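Local coordinates for protein 2-hydroxyhepta-2,4-diene-1,7-dioate isomerase (Mycobacterium abscessus, PDB 3RR6) that is of unproven function but, as a member of the fumarylacetoacetate hydrolase family, may bind a metal and act as an isomerase or acetylpyruvate hydrolase, at residues I36-H39 with P44-T47; L142-G147 with L182-L187. All blocks are in the same frame, centred on the assembly; numbering follows the deposited sequence.

Interaction 1. Residues I36-H39 with P44-T47; sequences IAEH and PTFT. With EDO (1,2-ethanediol), chain L.
The imidazole of H39 meets T45 at its edge: the methyl CG2 of T45 lies near the ring plane, with H39 CD2 its nearest ring atom at 4.1 Å, while one face of the ring is covered, toward its rim, by CB of the preceding E38. The phenyl ring of F46 is approached obliquely by the side chain of I36, whose CG1 stands 3.7 Å from F46 CE1. I36 holds CG1 anti to its carbonyl carbon (chi1 -73°), which brings that branch to the phenyl ring, and its CD1 reaches CB of P44. The contact closes the connection between strands 32-36 and 49-52, which pair antiparallel, and I36 and F46 form a non-hydrogen-bonded antiparallel pair. Just beyond it, the amide of A37 donates to T45 O (N to O 2.8 Å), coming from above the carbonyl plane, and T45 N returns a straighter bond to E38 O (N to O 3.1 Å, 167° at the hydrogen). The CA-H of P44 points at both E38 O and H39 O in weak C-H...O contacts. The hydroxyl OG1 of T45 takes a weak bond from E38 N, and a water bridges it to E38 OE2, lying 2.8 Å from T45 OG1. A37, small enough to fit here, presses CB tightly on T47 CG2 at 3.5 Å, while the hydroxyl of T47 bonds E35 and R49. An ethanediol, probably from the crystallisation liquor, adds a weak bond to A37 O. Two main-chain bonds thus fasten the ends of the loop together, while threonine suits position 45 because its methyl can meet a ring as its hydroxyl serves backbone and water, a division of labour fitted to a contact at the protein surface.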
loop_
_atom_site.group_PDB
_atom_site.type_symbol
_atom_site.label_atom_id
_atom_site.label_comp_id
_atom_site.label_asym_id
_atom_site.label_seq_id
_atom_site.Cartn_x
_atom_site.Cartn_y
_atom_site.Cartn_z
ATOM N N ILE A 36 -8.771 19.279 -5.271
ATOM C CA ILE A 36 -7.912 20.041 -4.379
ATOM C C ILE A 36 -7.038 21.008 -5.186
ATOM O O ILE A 36 -6.459 20.644 -6.214
ATOM C CB ILE A 36 -7.064 19.084 -3.503
ATOM C CG1 ILE A 36 -7.963 18.439 -2.451
ATOM C CG2 ILE A 36 -5.908 19.797 -2.823
ATOM C CD1 ILE A 36 -7.317 17.255 -1.732
ATOM N N ALA A 37 -6.985 22.256 -4.724
ATOM C CA ALA A 37 -6.166 23.291 -5.340
ATOM C C ALA A 37 -4.742 23.279 -4.799
ATOM O O ALA A 37 -3.783 23.116 -5.561
ATOM C CB ALA A 37 -6.816 24.675 -5.110
ATOM N N GLU A 38 -4.598 23.463 -3.490
ATOM C CA GLU A 38 -3.285 23.591 -2.865
ATOM C C GLU A 38 -3.209 22.869 -1.525
ATOM O O GLU A 38 -4.231 22.499 -0.943
ATOM C CB GLU A 38 -2.941 25.066 -2.644
ATOM C CG GLU A 38 -2.738 25.871 -3.913
ATOM C CD GLU A 38 -2.390 27.315 -3.609
ATOM O OE1 GLU A 38 -1.206 27.614 -3.317
ATOM O OE2 GLU A 38 -3.310 28.153 -3.652
ATOM N N HIS A 39 -1.971 22.686 -1.061
ATOM C CA HIS A 39 -1.674 22.139 0.267
ATOM C C HIS A 39 -2.190 20.711 0.456
ATOM O O HIS A 39 -2.824 20.410 1.463
ATOM C CB HIS A 39 -2.216 23.059 1.366
ATOM C CG HIS A 39 -1.996 24.513 1.093
ATOM N ND1 HIS A 39 -0.744 25.050 0.887
ATOM C CD2 HIS A 39 -2.873 25.539 0.978
ATOM C CE1 HIS A 39 -0.860 26.349 0.663
ATOM N NE2 HIS A 39 -2.141 26.668 0.712
ATOM N N PRO A 44 -5.928 20.990 3.034
ATOM C CA PRO A 44 -6.156 21.254 1.615
ATOM C C PRO A 44 -7.201 22.332 1.367
ATOM O O PRO A 44 -8.150 22.460 2.136
ATOM C CB PRO A 44 -6.655 19.911 1.078
ATOM C CG PRO A 44 -6.107 18.897 2.041
ATOM C CD PRO A 44 -6.193 19.576 3.366
ATOM N N THR A 45 -6.993 23.102 0.304
ATOM C CA THR A 45 -8.000 24.019 -0.210
ATOM C C THR A 45 -8.511 23.445 -1.513
ATOM O O THR A 45 -7.899 22.531 -2.073
ATOM C CB THR A 45 -7.419 25.417 -0.464
ATOM O OG1 THR A 45 -6.348 25.333 -1.412
ATOM C CG2 THR A 45 -6.914 26.029 0.841
ATOM N N PHE A 46 -9.629 23.978 -1.997
ATOM C CA PHE A 46 -10.342 23.400 -3.126
ATOM C C PHE A 46 -10.504 24.394 -4.277
ATOM O O PHE A 46 -10.643 25.594 -4.057
ATOM C CB PHE A 46 -11.695 22.880 -2.637
ATOM C CG PHE A 46 -11.569 21.870 -1.528
ATOM C CD1 PHE A 46 -11.185 20.567 -1.815
ATOM C CD2 PHE A 46 -11.780 22.229 -0.205
ATOM C CE1 PHE A 46 -11.034 19.637 -0.805
ATOM C CE2 PHE A 46 -11.635 21.292 0.817
ATOM C CZ PHE A 46 -11.257 19.994 0.507
ATOM N N THR A 47 -10.483 23.881 -5.506
ATOM C CA THR A 47 -10.653 24.722 -6.697
ATOM C C THR A 47 -12.117 25.093 -6.947
ATOM O O THR A 47 -12.411 26.102 -7.607
ATOM C CB THR A 47 -10.148 24.002 -7.967
ATOM O OG1 THR A 47 -10.969 22.860 -8.214
ATOM C CG2 THR A 47 -8.694 23.577 -7.826
HETATM C C1 EDO L . -3.262 19.226 -6.889
HETATM O O1 EDO L . -2.951 18.372 -7.996
HETATM C C2 EDO L . -2.226 19.077 -5.783
HETATM O O2 EDO L . -1.951 20.373 -5.228
HETATM O O HOH W 1 -5.155 27.861 -1.712
#

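Interaction 2. Residues L142-G147 with L182-L187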
loop_
_atom_site.group_PDB
_atom_site.type_symbol
_atom_site.label_atom_id
_atom_site.label_comp_id
_atom_site.label_asym_id
_atom_site.label_seq_id
_atom_site.Cartn_x
_atom_site.Cartn_y
_atom_site.Cartn_z
ATOM N N LEU A 142 0.912 11.274 6.301
ATOM C CA LEU A 142 -0.317 11.794 5.699
ATOM C C LEU A 142 -1.524 10.936 6.071
ATOM O O LEU A 142 -2.559 11.445 6.534
ATOM C CB LEU A 142 -0.167 11.864 4.176
ATOM C CG LEU A 142 -1.405 12.287 3.393
ATOM C CD1 LEU A 142 -1.808 13.707 3.775
ATOM C CD2 LEU A 142 -1.163 12.188 1.882
ATOM N N GLY A 143 -1.392 9.635 5.855
ATOM C CA GLY A 143 -2.453 8.692 6.148
ATOM C C GLY A 143 -2.105 7.312 5.637
ATOM O O GLY A 143 -0.934 7.016 5.374
ATOM N N TYR A 144 -3.132 6.480 5.499
ATOM C CA TYR A 144 -2.947 5.050 5.220
ATOM C C TYR A 144 -3.765 4.643 4.019
ATOM O O TYR A 144 -4.865 5.144 3.803
ATOM C CB TYR A 144 -3.344 4.195 6.431
ATOM C CG TYR A 144 -2.540 4.565 7.644
ATOM C CD1 TYR A 144 -1.288 4.014 7.862
ATOM C CD2 TYR A 144 -2.986 5.542 8.518
ATOM C CE1 TYR A 144 -0.521 4.387 8.943
ATOM C CE2 TYR A 144 -2.212 5.931 9.605
ATOM C CZ TYR A 144 -0.987 5.358 9.804
ATOM O OH TYR A 144 -0.219 5.748 10.878
ATOM N N THR A 145 -3.201 3.738 3.235
ATOM C CA THR A 145 -3.917 3.141 2.111
ATOM C C THR A 145 -3.616 1.640 2.080
ATOM O O THR A 145 -3.085 1.086 3.056
ATOM C CB THR A 145 -3.614 3.896 0.777
ATOM O OG1 THR A 145 -4.562 3.504 -0.231
ATOM C CG2 THR A 145 -2.194 3.663 0.262
ATOM N N ILE A 146 -3.992 0.976 0.992
ATOM C CA ILE A 146 -3.789 -0.465 0.852
ATOM C C ILE A 146 -2.770 -0.698 -0.256
ATOM O O ILE A 146 -2.729 0.047 -1.238
ATOM C CB ILE A 146 -5.102 -1.197 0.513
ATOM C CG1 ILE A 146 -6.232 -0.705 1.407
ATOM C CG2 ILE A 146 -4.916 -2.729 0.635
ATOM C CD1 ILE A 146 -7.585 -1.323 1.099
ATOM N N GLY A 147 -1.933 -1.713 -0.081
ATOM C CA GLY A 147 -0.996 -2.136 -1.112
ATOM C C GLY A 147 -1.030 -3.636 -1.323
ATOM O O GLY A 147 -1.557 -4.383 -0.501
ATOM N N LEU A 182 -7.116 7.878 10.550
ATOM C CA LEU A 182 -7.230 6.461 10.895
ATOM C C LEU A 182 -6.147 6.014 11.880
ATOM O O LEU A 182 -4.973 6.311 11.699
ATOM C CB LEU A 182 -7.132 5.633 9.611
ATOM C CG LEU A 182 -7.336 4.126 9.728
ATOM C CD1 LEU A 182 -8.733 3.826 10.234
ATOM C CD2 LEU A 182 -7.072 3.453 8.369
ATOM N N ASP A 183 -6.549 5.293 12.922
ATOM C CA ASP A 183 -5.609 4.655 13.836
ATOM C C ASP A 183 -5.266 3.260 13.293
ATOM O O ASP A 183 -6.153 2.413 13.173
ATOM C CB ASP A 183 -6.242 4.544 15.222
ATOM C CG ASP A 183 -5.290 4.010 16.274
ATOM O OD1 ASP A 183 -4.190 3.534 15.938
ATOM O OD2 ASP A 183 -5.651 4.071 17.471
ATOM N N PRO A 184 -3.985 3.014 12.950
ATOM C CA PRO A 184 -3.590 1.726 12.358
ATOM C C PRO A 184 -3.339 0.606 13.379
ATOM O O PRO A 184 -2.898 -0.476 13.000
ATOM C CB PRO A 184 -2.276 2.077 11.648
ATOM C CG PRO A 184 -1.681 3.117 12.542
ATOM C CD PRO A 184 -2.842 3.945 13.023
ATOM N N ALA A 185 -3.628 0.850 14.654
ATOM C CA ALA A 185 -3.217 -0.071 15.722
ATOM C C ALA A 185 -3.891 -1.449 15.676
ATOM O O ALA A 185 -3.270 -2.436 16.070
ATOM C CB ALA A 185 -3.440 0.577 17.089
ATOM N N ASP A 186 -5.142 -1.519 15.218
ATOM C CA ASP A 186 -5.895 -2.786 15.252
ATOM C C ASP A 186 -6.980 -2.885 14.176
ATOM O O ASP A 186 -8.179 -2.894 14.470
ATOM C CB ASP A 186 -6.514 -2.997 16.643
ATOM C CG ASP A 186 -7.144 -4.366 16.806
ATOM O OD1 ASP A 186 -6.720 -5.313 16.107
ATOM O OD2 ASP A 186 -8.079 -4.494 17.636
ATOM N N LEU A 187 -6.544 -2.996 12.929
ATOM C CA LEU A 187 -7.446 -3.082 11.783
ATOM C C LEU A 187 -7.390 -4.462 11.154
ATOM O O LEU A 187 -6.309 -5.011 10.997
ATOM C CB LEU A 187 -7.005 -2.068 10.723
ATOM C CG LEU A 187 -6.952 -0.598 11.148
ATOM C CD1 LEU A 187 -6.379 0.271 10.023
ATOM C CD2 LEU A 187 -8.325 -0.112 11.595
#
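A proline–tyrosine CH-pi contact packs the loop that leads from strand 172-179 to strand 188-193 against the long strand 141-152, inside the C-terminal fumarylacetoacetate hydrolase region. P184 lies over one face of the Y144 ring, its CB 4.1 Å from the ring centroid and only 19° off the ring normal, yet displaced toward the rim. Its pyrrolidine crosses the phenol obliquely: CG comes 3.6 Å from Y144 CZ and 3.4 Å from the hydroxyl oxygen OH. Y144 sets CG anti to its carbonyl carbon (chi1 -58°), directing the ring away from the strand and over to this loop. L182 meets the tyrosine at two levels. Its carbonyl O is 3.5 Å from Y144 CE2, reached obliquely, and its branch CD2 packs on Y144 CB at 4.3 Å. Between L182 and P184, D183 turns outward and shapes the loop itself, for its OD1 accepts the amide of A185 (N to OD1 3.0 Å) in an Asx turn. L121 of strand 115-125 touches both Y144 and P184, extending the apolar layer. No hydrogen bond links the two segments, so the join rests largely on dispersion, with perhaps a small electrostatic share from the proline C-H; proline suits its place because its ring is already rigid, and tyrosine because it offers a broad flat face.

Overall arrangement
From the N terminus, strand 32-36 runs out into the loop 36-39, and interaction 1 closes it five residues later, where the chain turns back into strand 46-47. This short local closure lies within the N-terminal Rv2993c-like region. Interaction 2 opens only afterwards, on strand 141-152, and closes a much longer excursion that includes helices 153-159 and 163-167 and strand 172-179 before the loop 182-187 returns. The two are therefore in series, neither nested nor crossed. The centres of interaction 1 and interaction 2 lie about 23 Å apart, and they do not touch. The first closes the connection between strands 32-36 and 49-52, which pair antiparallel; the second joins two parts of the fumarylacetoacetate hydrolase region.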